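Local coordinates for anti-sigma-I factor RsgI2 (Clostridium thermocellum, PDB 4B9P), which probably senses cellulose outside the cell through this family 3 carbohydrate-binding module and passes the signal inward to release the sigma factor SigI2, at residues Tyr46-Asp51 and Ser86-Gly91; Ser40-Arg45 and Val154-Thr159. All blocks are in the same frame, centred on the assembly; numbering follows the deposited sequence.

Contact 1: residues Tyr46-Asp51 and Ser86-Gly91; sequences YYYTKD and SYVEIG. With CA (calcium ion), chain B.
Four backbone hydrogen bonds join Y46 and Y48 to V88 and S86 in antiparallel register. Y46 N to V88 O is nearly straight (3.0 Å), whereas S86 N to Y48 O, at the C-terminal end of strand 42-48, is more bent (137° at the hydrogen). Between these pairs Y47 faces Y87 as a non-hydrogen-bonded pair, and Y87 CA approaches Y46 O to 3.1 Å in a CA-H...O contact.

Aromatic packing differs on the two faces of the sheet. On that of Y46, Y48, S86 and V88, the Y48 ring reaches over towards S86 of the neighbouring strand: chi1 of 68° sets CG between its own N and carbonyl carbon, and S86 CB then lies over one ring face in a CH-pi contact, 3.8 Å from the centroid. V88 CG2 meets Y48 CE1 at 3.7 Å, and the Y48 hydroxyl is hydrogen-bonded to E56. On the other face the Y47 and Y87 side chains run alongside each other, Y47 CD1 against Y87 CB (3.7 Å), with ring planes turned by 64°.

Polar and metal contacts gather where the strand ends. A water accepts from K50 NZ and donates weakly to S86 OG, while D85 forms a salt bridge with the same lysine. T49 binds the calcium ion through both O and OG1, the latter at 2.4 Å, and D51 through both carboxylate oxygens; a water, D132, S135 and D136 complete the site.

Strand 84-92 lies between strands 42-48 and 70-81 in one sheet, with V88 directed onto Y58 and I111 of the facing sheet.

Contact 2: residues Ser40-Arg45 and Val154-Thr159; sequences SEVKIR and VYISGT
R45 and Y155 cross at about a right angle: the arginine chain, extended from CG to NE, passes the ring's CE1, which lies over one face of the guanidinium. R45 CD comes within 3.6 Å of Y155 CE1, and the two flat groups are turned 48° from each other. The polar ends have other partners, E89 in a salt bridge with R45 NE and E165 at the Y155 hydroxyl. K43 O sits at the edge of the same ring, near its plane, while accepting from Y155 N (2.8 Å, 169°); K43 N returns a bond to Y155 O.

These strands, 42-48 and 152-156, are antiparallel neighbours in one sheet of the beta-sandwich of the CBM3 module. On the sheet face opposite Y155, V42 and V154 meet obliquely, CG1 to CG1 at 3.7 Å, and I44 CG1 adds a looser contact to V154 CG2.

Just before strand 42-48, E41 bends at chi2 (-64°), bringing OE1 to S157 OG of the facing turn, which donates to the anti lone pair at 2.6 Å. E41 O receives S157 N (2.8 Å) as well as a water that also accepts from G158 N, tying the type I' turn I156-T159 to the start of strand 42-48.

Strand 42-48 serves both contacts: residues 40-45 pair with 154-159 in contact 2, then 46-51 pair with 86-91 in contact 1, on the opposite edge of the strand. The centres are about 15 Å apart, yet the contacts touch, for I90 N probably donates to I44 O. Along the chain, contact 1 falls wholly between the two segments of contact 2, whose second strand, 152-156, lies near the C-terminus. Strand 42-48 is thus central in its five-stranded sheet: its start lies by the I156-T159 turn and its C-terminal end leads into the calcium site.

Contact 1: residues Tyr46-Asp51 and Ser86-Gly91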
# COMPACT_ATOMS: atom_id res chain seq x y z
N TYR A 46 1.24 0.33 -3.88
CA TYR A 46 2.08 1.43 -3.39
C TYR A 46 3.44 1.25 -4.08
O TYR A 46 4.14 0.27 -3.81
CB TYR A 46 2.25 1.32 -1.85
CG TYR A 46 3.09 2.44 -1.27
CD1 TYR A 46 4.50 2.35 -1.20
CD2 TYR A 46 2.49 3.59 -0.74
CE1 TYR A 46 5.26 3.40 -0.70
CE2 TYR A 46 3.26 4.65 -0.21
CZ TYR A 46 4.64 4.52 -0.17
OH TYR A 46 5.31 5.57 0.34
N TYR A 47 3.80 2.19 -4.94
CA TYR A 47 5.00 2.09 -5.77
C TYR A 47 6.19 2.79 -5.13
O TYR A 47 6.05 3.89 -4.57
CB TYR A 47 4.76 2.76 -7.12
CG TYR A 47 3.76 2.08 -7.99
CD1 TYR A 47 4.13 0.98 -8.77
CD2 TYR A 47 2.43 2.51 -8.01
CE1 TYR A 47 3.21 0.36 -9.62
CE2 TYR A 47 1.52 1.89 -8.82
CZ TYR A 47 1.89 0.82 -9.61
OH TYR A 47 0.91 0.25 -10.41
N TYR A 48 7.37 2.19 -5.24
CA TYR A 48 8.54 2.76 -4.57
C TYR A 48 9.79 2.20 -5.26
O TYR A 48 9.72 1.33 -6.13
CB TYR A 48 8.51 2.41 -3.08
CG TYR A 48 8.71 0.94 -2.73
CD1 TYR A 48 7.66 0.01 -2.83
CD2 TYR A 48 9.94 0.49 -2.25
CE1 TYR A 48 7.83 -1.30 -2.53
CE2 TYR A 48 10.11 -0.85 -1.90
CZ TYR A 48 9.04 -1.73 -2.04
OH TYR A 48 9.21 -3.05 -1.72
N THR A 49 10.94 2.74 -4.85
CA THR A 49 12.24 2.15 -5.24
C THR A 49 12.86 1.48 -4.02
O THR A 49 13.03 2.10 -2.97
CB THR A 49 13.17 3.23 -5.79
OG1 THR A 49 13.14 4.36 -4.91
CG2 THR A 49 12.74 3.62 -7.22
N LYS A 50 13.16 0.18 -4.16
CA LYS A 50 13.68 -0.61 -3.03
C LYS A 50 15.09 -0.22 -2.62
O LYS A 50 15.55 -0.60 -1.55
CB LYS A 50 13.62 -2.11 -3.34
CG LYS A 50 14.61 -2.50 -4.47
CD LYS A 50 14.53 -3.96 -4.82
CE LYS A 50 15.59 -4.39 -5.83
NZ LYS A 50 15.43 -3.70 -7.12
N ASP A 51 15.78 0.56 -3.47
CA ASP A 51 17.12 1.02 -3.16
C ASP A 51 17.99 -0.21 -2.91
O ASP A 51 17.99 -1.12 -3.75
CB ASP A 51 17.08 2.04 -2.03
CG ASP A 51 16.00 3.13 -2.26
OD1 ASP A 51 15.80 3.59 -3.41
OD2 ASP A 51 15.36 3.52 -1.27
N SER A 86 9.46 -1.22 -7.64
CA SER A 86 8.84 -2.25 -6.80
C SER A 86 7.47 -1.73 -6.45
O SER A 86 7.22 -0.51 -6.54
CB SER A 86 9.62 -2.40 -5.52
OG SER A 86 10.95 -2.82 -5.76
N TYR A 87 6.58 -2.61 -6.01
CA TYR A 87 5.37 -2.12 -5.38
C TYR A 87 4.97 -3.10 -4.30
O TYR A 87 5.26 -4.30 -4.38
CB TYR A 87 4.19 -1.86 -6.35
CG TYR A 87 3.83 -2.99 -7.26
CD1 TYR A 87 2.92 -3.98 -6.86
CD2 TYR A 87 4.36 -3.07 -8.54
CE1 TYR A 87 2.56 -5.01 -7.76
CE2 TYR A 87 4.00 -4.07 -9.42
CZ TYR A 87 3.11 -5.04 -9.02
OH TYR A 87 2.79 -6.04 -9.91
N VAL A 88 4.31 -2.58 -3.28
CA VAL A 88 3.59 -3.39 -2.34
C VAL A 88 2.20 -3.57 -2.90
O VAL A 88 1.53 -2.59 -3.20
CB VAL A 88 3.48 -2.64 -0.98
CG1 VAL A 88 2.77 -3.52 0.04
CG2 VAL A 88 4.86 -2.18 -0.49
N GLU A 89 1.78 -4.82 -3.10
CA GLU A 89 0.42 -5.06 -3.55
C GLU A 89 -0.38 -5.59 -2.37
O GLU A 89 -0.09 -6.67 -1.84
CB GLU A 89 0.40 -6.09 -4.68
CG GLU A 89 -0.99 -6.27 -5.22
CD GLU A 89 -1.04 -7.06 -6.49
OE1 GLU A 89 -0.77 -6.49 -7.56
OE2 GLU A 89 -1.38 -8.25 -6.42
N ILE A 90 -1.40 -4.83 -1.98
CA ILE A 90 -2.27 -5.18 -0.87
C ILE A 90 -3.55 -5.73 -1.48
O ILE A 90 -4.09 -5.18 -2.44
CB ILE A 90 -2.56 -3.94 -0.04
CG1 ILE A 90 -1.30 -3.50 0.68
CG2 ILE A 90 -3.69 -4.22 0.99
CD1 ILE A 90 -1.44 -2.18 1.45
N GLY A 91 -3.99 -6.86 -0.97
CA GLY A 91 -5.21 -7.47 -1.44
C GLY A 91 -5.98 -7.99 -0.25
O GLY A 91 -5.69 -7.66 0.91
CA CA B . 13.48 4.47 -2.51
O HOH W 1 12.85 -4.25 -8.09
O HOH W 2 12.32 3.53 -0.53

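Contact 2: residues Ser40-Arg45 and Val154-Thr159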
# COMPACT_ATOMS: atom_id res chain seq x y z
N SER A 40 -12.01 -9.50 -2.44
CA SER A 40 -10.97 -10.37 -2.99
C SER A 40 -10.57 -9.97 -4.41
O SER A 40 -9.48 -10.33 -4.87
CB SER A 40 -11.41 -11.83 -2.95
OG SER A 40 -12.52 -12.03 -3.81
N GLU A 41 -11.44 -9.25 -5.12
CA GLU A 41 -11.14 -8.75 -6.47
C GLU A 41 -10.33 -7.45 -6.51
O GLU A 41 -9.97 -7.00 -7.60
CB GLU A 41 -12.44 -8.55 -7.25
CG GLU A 41 -13.17 -9.88 -7.53
CD GLU A 41 -12.32 -10.78 -8.45
OE1 GLU A 41 -12.14 -10.42 -9.64
OE2 GLU A 41 -11.79 -11.83 -7.99
N VAL A 42 -10.04 -6.88 -5.35
CA VAL A 42 -9.41 -5.56 -5.29
C VAL A 42 -7.93 -5.71 -4.99
O VAL A 42 -7.56 -6.47 -4.08
CB VAL A 42 -10.03 -4.73 -4.17
CG1 VAL A 42 -9.35 -3.38 -4.05
CG2 VAL A 42 -11.51 -4.54 -4.45
N LYS A 43 -7.09 -4.99 -5.72
CA LYS A 43 -5.65 -4.91 -5.43
C LYS A 43 -5.29 -3.43 -5.34
O LYS A 43 -5.79 -2.59 -6.11
CB LYS A 43 -4.84 -5.54 -6.56
CG LYS A 43 -5.15 -7.01 -6.81
CD LYS A 43 -4.81 -7.90 -5.63
CE LYS A 43 -5.14 -9.36 -5.94
NZ LYS A 43 -4.95 -10.22 -4.74
N ILE A 44 -4.43 -3.11 -4.40
CA ILE A 44 -3.96 -1.75 -4.16
C ILE A 44 -2.45 -1.75 -4.28
O ILE A 44 -1.83 -2.63 -3.69
CB ILE A 44 -4.36 -1.31 -2.76
CG1 ILE A 44 -5.88 -1.35 -2.55
CG2 ILE A 44 -3.84 0.11 -2.47
CD1 ILE A 44 -6.27 -1.27 -1.09
N ARG A 45 -1.86 -0.80 -5.02
CA ARG A 45 -0.41 -0.80 -5.20
C ARG A 45 0.22 0.50 -4.71
O ARG A 45 -0.19 1.59 -5.11
CB ARG A 45 -0.02 -0.99 -6.67
CG ARG A 45 -0.43 -2.34 -7.17
CD ARG A 45 0.01 -2.52 -8.59
NE ARG A 45 -0.35 -3.86 -9.02
CZ ARG A 45 -0.26 -4.26 -10.27
NH1 ARG A 45 0.17 -3.42 -11.20
NH2 ARG A 45 -0.62 -5.50 -10.59
N VAL A 154 -5.53 1.48 -7.59
CA VAL A 154 -6.47 0.44 -7.14
C VAL A 154 -7.11 -0.19 -8.36
O VAL A 154 -7.55 0.52 -9.27
CB VAL A 154 -7.58 0.99 -6.20
CG1 VAL A 154 -8.44 -0.16 -5.67
CG2 VAL A 154 -7.01 1.83 -5.06
N TYR A 155 -7.12 -1.52 -8.37
CA TYR A 155 -7.69 -2.31 -9.46
C TYR A 155 -8.82 -3.17 -8.92
O TYR A 155 -8.73 -3.70 -7.80
CB TYR A 155 -6.65 -3.26 -10.06
CG TYR A 155 -5.41 -2.51 -10.41
CD1 TYR A 155 -4.47 -2.23 -9.42
CD2 TYR A 155 -5.16 -2.07 -11.69
CE1 TYR A 155 -3.32 -1.54 -9.68
CE2 TYR A 155 -3.95 -1.34 -11.97
CZ TYR A 155 -3.05 -1.09 -10.93
OH TYR A 155 -1.86 -0.39 -11.11
N ILE A 156 -9.91 -3.30 -9.68
CA ILE A 156 -10.97 -4.22 -9.34
C ILE A 156 -11.04 -5.21 -10.51
O ILE A 156 -11.29 -4.80 -11.66
CB ILE A 156 -12.29 -3.50 -9.19
CG1 ILE A 156 -12.16 -2.33 -8.21
CG2 ILE A 156 -13.34 -4.45 -8.72
CD1 ILE A 156 -13.47 -1.54 -7.94
N SER A 157 -10.85 -6.49 -10.21
CA SER A 157 -10.86 -7.52 -11.24
C SER A 157 -9.93 -7.17 -12.40
O SER A 157 -10.25 -7.42 -13.57
CB SER A 157 -12.28 -7.78 -11.74
OG SER A 157 -13.07 -8.24 -10.67
N GLY A 158 -8.78 -6.58 -12.07
CA GLY A 158 -7.76 -6.29 -13.06
C GLY A 158 -7.89 -4.96 -13.76
O GLY A 158 -6.98 -4.56 -14.48
N THR A 159 -9.00 -4.26 -13.56
CA THR A 159 -9.22 -2.97 -14.20
C THR A 159 -8.86 -1.82 -13.27
O THR A 159 -9.29 -1.81 -12.11
CB THR A 159 -10.69 -2.82 -14.65
OG1 THR A 159 -10.96 -3.84 -15.60
CG2 THR A 159 -10.91 -1.50 -15.31
O HOH W 3 -7.73 -6.48 -9.36